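Local coordinates for halotolerant alpha-type carbonic anhydrase (dCA II) (Dunaliella salina, PDB 1Y7W), which catalyses the reversible hydration of carbon dioxide to bicarbonate as a zinc enzyme that stays active in high salt, at residues L166-D180 with R239-R253. Numbering follows the deposited sequence.
Sequences LAVIGIMYKYSENGD and RVKWHVFTTPREVTR
Arg-249 runs alongside the ring of Tyr-173 and ends on Asp-180. Its CB lies 3.4 Å from Tyr-173 CD2. CG, only roughly anti to the carbonyl carbon (chi1 -91°, well off the staggered value), is 4.0 Å from Asp-180 OD1; with the chain extended to NE, CD passes both Tyr-173 CE2 and Asp-180 OD1. At the tip, NH2 forms a salt bridge to the syn lone pair of Asp-180 OD1 (2.7 Å), OD1 itself standing 20° out of the guanidinium plane; NE and NH1 bond the carbonyls of Leu-217 and Leu-218. A water donates to the same OD1 and accepts from Glu-250 N, while OD2 caps Leu-183 N at the start of helix 181-195.

Tyr-173 and Arg-249 open the second of two parallel ladders between strands 166-175 and 240-251 in the central mixed sheet of the alpha-carbonic anhydrase fold. The register shifts by two residues between Gly-170 and Tyr-173; in the gap a water accepts from Met-172 N and donates to Phe-245 O and Thr-247 O. In the first ladder Val-168 O takes two donors: His-243 N nearly in line with C=O, and His-243 ND1 (3.2 Å) from above the carbonyl plane. Val-168 CB covers one face of Trp-242, 3.9 Å from the centroid of its six-membered ring; the Trp-242 side chain comes to about 5 Å from the zinc ion (nearest atoms).

At the far end of the second ladder, Ser-176 OG donates to Glu-250 OE2 (2.6 Å) and accepts from Asn-178 N in an ST turn. The guanidinium of Arg-253 stacks flat on Tyr-175, planes 6° apart, its CZ 4.0 Å from the ring centroid.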
loop_
_atom_site.group_PDB
_atom_site.type_symbol
_atom_site.label_atom_id
_atom_site.label_comp_id
_atom_site.label_asym_id
_atom_site.label_seq_id
_atom_site.Cartn_x
_atom_site.Cartn_y
_atom_site.Cartn_z
ATOM N N LEU A 166 -7.812 6.142 8.124
ATOM C CA LEU A 166 -6.774 6.049 7.106
ATOM C C LEU A 166 -7.379 5.894 5.700
ATOM O O LEU A 166 -8.537 5.490 5.558
ATOM C CB LEU A 166 -5.845 4.827 7.358
ATOM C CG LEU A 166 -5.159 4.766 8.731
ATOM C CD1 LEU A 166 -4.235 3.533 8.805
ATOM C CD2 LEU A 166 -4.315 6.082 8.878
ATOM N N ALA A 167 -6.610 6.248 4.667
ATOM C CA ALA A 167 -7.063 6.017 3.278
ATOM C C ALA A 167 -5.861 5.397 2.610
ATOM O O ALA A 167 -4.748 5.949 2.726
ATOM C CB ALA A 167 -7.404 7.329 2.591
ATOM N N VAL A 168 -6.032 4.249 1.946
ATOM C CA VAL A 168 -4.874 3.642 1.307
ATOM C C VAL A 168 -5.151 3.446 -0.192
ATOM O O VAL A 168 -6.274 3.050 -0.600
ATOM C CB VAL A 168 -4.478 2.288 1.993
ATOM C CG1 VAL A 168 -3.288 1.589 1.190
ATOM C CG2 VAL A 168 -4.081 2.569 3.473
ATOM N N ILE A 169 -4.123 3.724 -0.985
ATOM C CA ILE A 169 -4.216 3.585 -2.417
ATOM C C ILE A 169 -3.426 2.343 -2.768
ATOM O O ILE A 169 -2.290 2.202 -2.339
ATOM C CB ILE A 169 -3.639 4.816 -3.108
ATOM C CG1 ILE A 169 -4.678 5.952 -2.937
ATOM C CG2 ILE A 169 -3.381 4.553 -4.569
ATOM C CD1 ILE A 169 -4.209 7.369 -3.325
ATOM N N GLY A 170 -4.037 1.443 -3.525
ATOM C CA GLY A 170 -3.342 0.200 -3.847
ATOM C C GLY A 170 -3.083 0.220 -5.335
ATOM O O GLY A 170 -4.022 0.476 -6.073
ATOM N N ILE A 171 -1.847 -0.045 -5.754
ATOM C CA ILE A 171 -1.463 -0.031 -7.161
ATOM C C ILE A 171 -0.791 -1.359 -7.510
ATOM O O ILE A 171 0.137 -1.758 -6.835
ATOM C CB ILE A 171 -0.487 1.134 -7.421
ATOM C CG1 ILE A 171 -1.273 2.463 -7.242
ATOM C CG2 ILE A 171 0.090 1.096 -8.888
ATOM C CD1 ILE A 171 -0.367 3.717 -7.016
ATOM N N MET A 172 -1.273 -2.019 -8.581
ATOM C CA MET A 172 -0.721 -3.320 -9.010
ATOM C C MET A 172 0.333 -3.179 -10.113
ATOM O O MET A 172 0.324 -2.215 -10.879
ATOM C CB MET A 172 -1.857 -4.176 -9.609
ATOM C CG MET A 172 -3.018 -4.380 -8.669
ATOM S SD MET A 172 -2.438 -5.335 -7.240
ATOM C CE MET A 172 -4.024 -5.810 -6.494
ATOM N N TYR A 173 1.200 -4.181 -10.213
ATOM C CA TYR A 173 2.177 -4.245 -11.283
ATOM C C TYR A 173 2.042 -5.640 -11.878
ATOM O O TYR A 173 2.039 -6.606 -11.122
ATOM C CB TYR A 173 3.599 -4.142 -10.787
ATOM C CG TYR A 173 3.922 -2.823 -10.158
ATOM C CD1 TYR A 173 3.417 -2.496 -8.882
ATOM C CD2 TYR A 173 4.721 -1.876 -10.843
ATOM C CE1 TYR A 173 3.709 -1.216 -8.304
ATOM C CE2 TYR A 173 5.015 -0.617 -10.282
ATOM C CZ TYR A 173 4.502 -0.299 -9.015
ATOM O OH TYR A 173 4.768 0.953 -8.490
ATOM N N LYS A 174 1.864 -5.722 -13.192
ATOM C CA LYS A 174 1.821 -7.029 -13.857
ATOM C C LYS A 174 3.203 -7.326 -14.493
ATOM O O LYS A 174 3.969 -6.406 -14.865
ATOM C CB LYS A 174 0.759 -7.045 -14.965
ATOM C CG LYS A 174 1.017 -6.076 -16.102
ATOM C CD LYS A 174 0.029 -6.297 -17.267
ATOM C CE LYS A 174 0.270 -5.259 -18.396
ATOM N NZ LYS A 174 -0.748 -5.337 -19.526
ATOM N N TYR A 175 3.542 -8.610 -14.610
ATOM C CA TYR A 175 4.815 -8.954 -15.224
ATOM C C TYR A 175 4.697 -8.545 -16.698
ATOM O O TYR A 175 3.671 -8.739 -17.347
ATOM C CB TYR A 175 5.100 -10.479 -15.154
ATOM C CG TYR A 175 5.743 -10.926 -13.861
ATOM C CD1 TYR A 175 6.889 -10.305 -13.389
ATOM C CD2 TYR A 175 5.193 -11.969 -13.100
ATOM C CE1 TYR A 175 7.476 -10.706 -12.183
ATOM C CE2 TYR A 175 5.791 -12.374 -11.873
ATOM C CZ TYR A 175 6.924 -11.723 -11.440
ATOM O OH TYR A 175 7.485 -12.045 -10.232
ATOM N N SER A 176 5.779 -8.017 -17.218
ATOM C CA SER A 176 5.803 -7.549 -18.592
ATOM C C SER A 176 7.256 -7.663 -19.076
ATOM O O SER A 176 8.142 -7.937 -18.266
ATOM C CB SER A 176 5.344 -6.095 -18.584
ATOM O OG SER A 176 5.780 -5.393 -19.710
ATOM N N GLU A 177 7.504 -7.487 -20.376
ATOM C CA GLU A 177 8.892 -7.565 -20.867
ATOM C C GLU A 177 9.558 -6.194 -20.665
ATOM O O GLU A 177 10.770 -6.050 -20.828
ATOM C CB GLU A 177 8.916 -7.998 -22.361
ATOM C CG GLU A 177 8.255 -9.397 -22.639
ATOM C CD GLU A 177 7.022 -9.366 -23.632
ATOM O OE1 GLU A 177 7.215 -9.548 -24.880
ATOM O OE2 GLU A 177 5.854 -9.163 -23.163
ATOM N N ASN A 178 8.761 -5.203 -20.265
ATOM C CA ASN A 178 9.225 -3.829 -20.045
ATOM C C ASN A 178 9.000 -3.386 -18.607
ATOM O O ASN A 178 7.879 -3.256 -18.181
ATOM C CB ASN A 178 8.454 -2.880 -20.954
ATOM C CG ASN A 178 8.567 -3.266 -22.420
ATOM O OD1 ASN A 178 9.678 -3.534 -22.918
ATOM N ND2 ASN A 178 7.428 -3.303 -23.122
ATOM N N GLY A 179 10.064 -3.113 -17.875
ATOM C CA GLY A 179 9.896 -2.738 -16.483
ATOM C C GLY A 179 9.364 -1.344 -16.262
ATOM O O GLY A 179 9.227 -0.551 -17.188
ATOM N N ASP A 180 9.089 -1.048 -15.001
ATOM C CA ASP A 180 8.570 0.229 -14.567
ATOM C C ASP A 180 9.732 1.203 -14.398
ATOM O O ASP A 180 10.780 0.806 -13.887
ATOM C CB ASP A 180 7.887 0.048 -13.190
ATOM C CG ASP A 180 7.333 1.345 -12.640
ATOM O OD1 ASP A 180 6.301 1.784 -13.198
ATOM O OD2 ASP A 180 7.925 1.900 -11.679
ATOM N N ARG A 239 -10.035 0.606 9.979
ATOM C CA ARG A 239 -10.070 2.071 9.843
ATOM C C ARG A 239 -9.466 2.518 8.530
ATOM O O ARG A 239 -8.866 3.600 8.420
ATOM C CB ARG A 239 -9.375 2.716 11.078
ATOM C CG ARG A 239 -7.888 2.443 11.241
ATOM C CD ARG A 239 -7.429 2.751 12.715
ATOM N NE ARG A 239 -6.014 2.430 12.935
ATOM C CZ ARG A 239 -4.991 3.249 12.733
ATOM N NH1 ARG A 239 -3.802 2.817 13.017
ATOM N NH2 ARG A 239 -5.132 4.499 12.238
ATOM N N VAL A 240 -9.672 1.706 7.496
ATOM C CA VAL A 240 -9.122 2.060 6.182
ATOM C C VAL A 240 -10.100 2.193 5.039
ATOM O O VAL A 240 -10.858 1.262 4.768
ATOM C CB VAL A 240 -8.082 1.011 5.684
ATOM C CG1 VAL A 240 -7.578 1.399 4.269
ATOM C CG2 VAL A 240 -6.917 0.937 6.641
ATOM N N LYS A 241 -10.083 3.341 4.349
ATOM C CA LYS A 241 -10.902 3.480 3.141
ATOM C C LYS A 241 -9.918 3.022 2.026
ATOM O O LYS A 241 -8.869 3.655 1.803
ATOM C CB LYS A 241 -11.299 4.936 2.901
ATOM C CG LYS A 241 -12.175 5.493 3.989
ATOM C CD LYS A 241 -13.359 4.596 4.330
ATOM C CE LYS A 241 -14.304 5.335 5.259
ATOM N NZ LYS A 241 -15.455 4.404 5.585
ATOM N N TRP A 242 -10.252 1.918 1.348
ATOM C CA TRP A 242 -9.372 1.376 0.331
ATOM C C TRP A 242 -9.702 1.918 -1.060
ATOM O O TRP A 242 -10.881 2.141 -1.398
ATOM C CB TRP A 242 -9.455 -0.195 0.320
ATOM C CG TRP A 242 -8.548 -0.818 1.355
ATOM C CD1 TRP A 242 -8.875 -1.237 2.635
ATOM C CD2 TRP A 242 -7.167 -1.027 1.206
ATOM N NE1 TRP A 242 -7.759 -1.713 3.280
ATOM C CE2 TRP A 242 -6.691 -1.594 2.414
ATOM C CE3 TRP A 242 -6.267 -0.794 0.154
ATOM C CZ2 TRP A 242 -5.345 -1.941 2.600
ATOM C CZ3 TRP A 242 -4.942 -1.138 0.322
ATOM C CH2 TRP A 242 -4.485 -1.713 1.556
ATOM N N HIS A 243 -8.660 2.124 -1.860
ATOM C CA HIS A 243 -8.822 2.587 -3.245
ATOM C C HIS A 243 -7.847 1.701 -4.048
ATOM O O HIS A 243 -6.653 1.969 -4.104
ATOM C CB HIS A 243 -8.432 4.070 -3.390
ATOM C CG HIS A 243 -9.077 4.981 -2.388
ATOM N ND1 HIS A 243 -8.743 4.970 -1.047
ATOM C CD2 HIS A 243 -10.062 5.902 -2.523
ATOM C CE1 HIS A 243 -9.514 5.828 -0.399
ATOM N NE2 HIS A 243 -10.322 6.403 -1.266
ATOM N N VAL A 244 -8.348 0.629 -4.651
ATOM C CA VAL A 244 -7.496 -0.275 -5.412
ATOM C C VAL A 244 -7.625 -0.003 -6.922
ATOM O O VAL A 244 -8.667 -0.278 -7.500
ATOM C CB VAL A 244 -7.876 -1.730 -5.086
ATOM C CG1 VAL A 244 -6.946 -2.676 -5.811
ATOM C CG2 VAL A 244 -7.774 -1.945 -3.589
ATOM N N PHE A 245 -6.593 0.600 -7.529
ATOM C CA PHE A 245 -6.605 0.911 -8.961
ATOM C C PHE A 245 -6.572 -0.366 -9.749
ATOM O O PHE A 245 -5.751 -1.191 -9.505
ATOM C CB PHE A 245 -5.416 1.815 -9.288
ATOM C CG PHE A 245 -5.624 3.188 -8.753
ATOM C CD1 PHE A 245 -6.027 4.219 -9.603
ATOM C CD2 PHE A 245 -5.605 3.413 -7.364
ATOM C CE1 PHE A 245 -6.415 5.489 -9.092
ATOM C CE2 PHE A 245 -5.990 4.660 -6.819
ATOM C CZ PHE A 245 -6.392 5.709 -7.698
ATOM N N THR A 246 -7.433 -0.463 -10.748
ATOM C CA THR A 246 -7.537 -1.687 -11.519
ATOM C C THR A 246 -6.666 -1.788 -12.777
ATOM O O THR A 246 -6.594 -2.839 -13.351
ATOM C CB THR A 246 -9.055 -1.956 -11.802
ATOM O OG1 THR A 246 -9.644 -0.812 -12.412
ATOM C CG2 THR A 246 -9.776 -2.218 -10.470
ATOM N N THR A 247 -5.994 -0.718 -13.182
ATOM C CA THR A 247 -5.086 -0.773 -14.314
ATOM C C THR A 247 -3.700 -0.899 -13.718
ATOM O O THR A 247 -3.245 -0.029 -12.961
ATOM C CB THR A 247 -5.128 0.515 -15.120
ATOM O OG1 THR A 247 -6.475 0.759 -15.546
ATOM C CG2 THR A 247 -4.184 0.416 -16.306
ATOM N N PRO A 248 -2.999 -1.985 -14.043
ATOM C CA PRO A 248 -1.659 -2.141 -13.476
ATOM C C PRO A 248 -0.514 -1.424 -14.169
ATOM O O PRO A 248 -0.633 -0.959 -15.313
ATOM C CB PRO A 248 -1.430 -3.665 -13.499
ATOM C CG PRO A 248 -2.282 -4.139 -14.658
ATOM C CD PRO A 248 -3.430 -3.162 -14.839
ATOM N N ARG A 249 0.561 -1.247 -13.415
ATOM C CA ARG A 249 1.821 -0.766 -13.985
ATOM C C ARG A 249 2.514 -2.060 -14.448
ATOM O O ARG A 249 1.873 -3.119 -14.426
ATOM C CB ARG A 249 2.664 -0.090 -12.915
ATOM C CG ARG A 249 2.349 1.414 -12.874
ATOM C CD ARG A 249 3.187 2.100 -11.793
ATOM N NE ARG A 249 2.976 3.540 -11.867
ATOM C CZ ARG A 249 3.657 4.359 -12.663
ATOM N NH1 ARG A 249 3.355 5.665 -12.652
ATOM N NH2 ARG A 249 4.665 3.899 -13.427
ATOM N N GLU A 250 3.789 -1.994 -14.835
ATOM C CA GLU A 250 4.506 -3.179 -15.312
ATOM C C GLU A 250 5.776 -3.441 -14.555
ATOM O O GLU A 250 6.382 -2.532 -14.087
ATOM C CB GLU A 250 4.833 -3.016 -16.821
ATOM C CG GLU A 250 3.545 -2.922 -17.652
ATOM C CD GLU A 250 3.784 -2.746 -19.150
ATOM O OE1 GLU A 250 2.785 -2.428 -19.835
ATOM O OE2 GLU A 250 4.941 -2.931 -19.625
ATOM N N VAL A 251 6.205 -4.693 -14.471
ATOM C CA VAL A 251 7.439 -5.009 -13.761
ATOM C C VAL A 251 8.055 -6.247 -14.369
ATOM O O VAL A 251 7.336 -7.107 -14.850
ATOM C CB VAL A 251 7.161 -5.256 -12.237
ATOM C CG1 VAL A 251 6.264 -6.435 -12.048
ATOM C CG2 VAL A 251 8.445 -5.439 -11.491
ATOM N N THR A 252 9.381 -6.329 -14.345
ATOM C CA THR A 252 10.082 -7.478 -14.880
ATOM C C THR A 252 10.586 -8.372 -13.787
ATOM O O THR A 252 10.684 -7.955 -12.613
ATOM C CB THR A 252 11.306 -7.055 -15.693
ATOM O OG1 THR A 252 12.240 -6.411 -14.838
ATOM C CG2 THR A 252 10.899 -6.127 -16.768
ATOM N N ARG A 253 10.901 -9.621 -14.145
ATOM C CA ARG A 253 11.441 -10.498 -13.126
ATOM C C ARG A 253 12.765 -9.911 -12.628
ATOM O O ARG A 253 13.132 -10.073 -11.468
ATOM C CB ARG A 253 11.695 -11.916 -13.674
ATOM C CG ARG A 253 10.573 -12.877 -13.451
ATOM C CD ARG A 253 9.627 -12.824 -14.558
ATOM N NE ARG A 253 8.602 -13.890 -14.546
ATOM C CZ ARG A 253 7.631 -13.930 -15.456
ATOM N NH1 ARG A 253 6.701 -14.871 -15.428
ATOM N NH2 ARG A 253 7.637 -13.021 -16.429
HETATM O O HOH W 1 -3.222 -0.727 -10.241
HETATM O O HOH W 2 9.809 -10.418 -16.513
HETATM O O HOH W 3 4.853 0.604 -15.349
#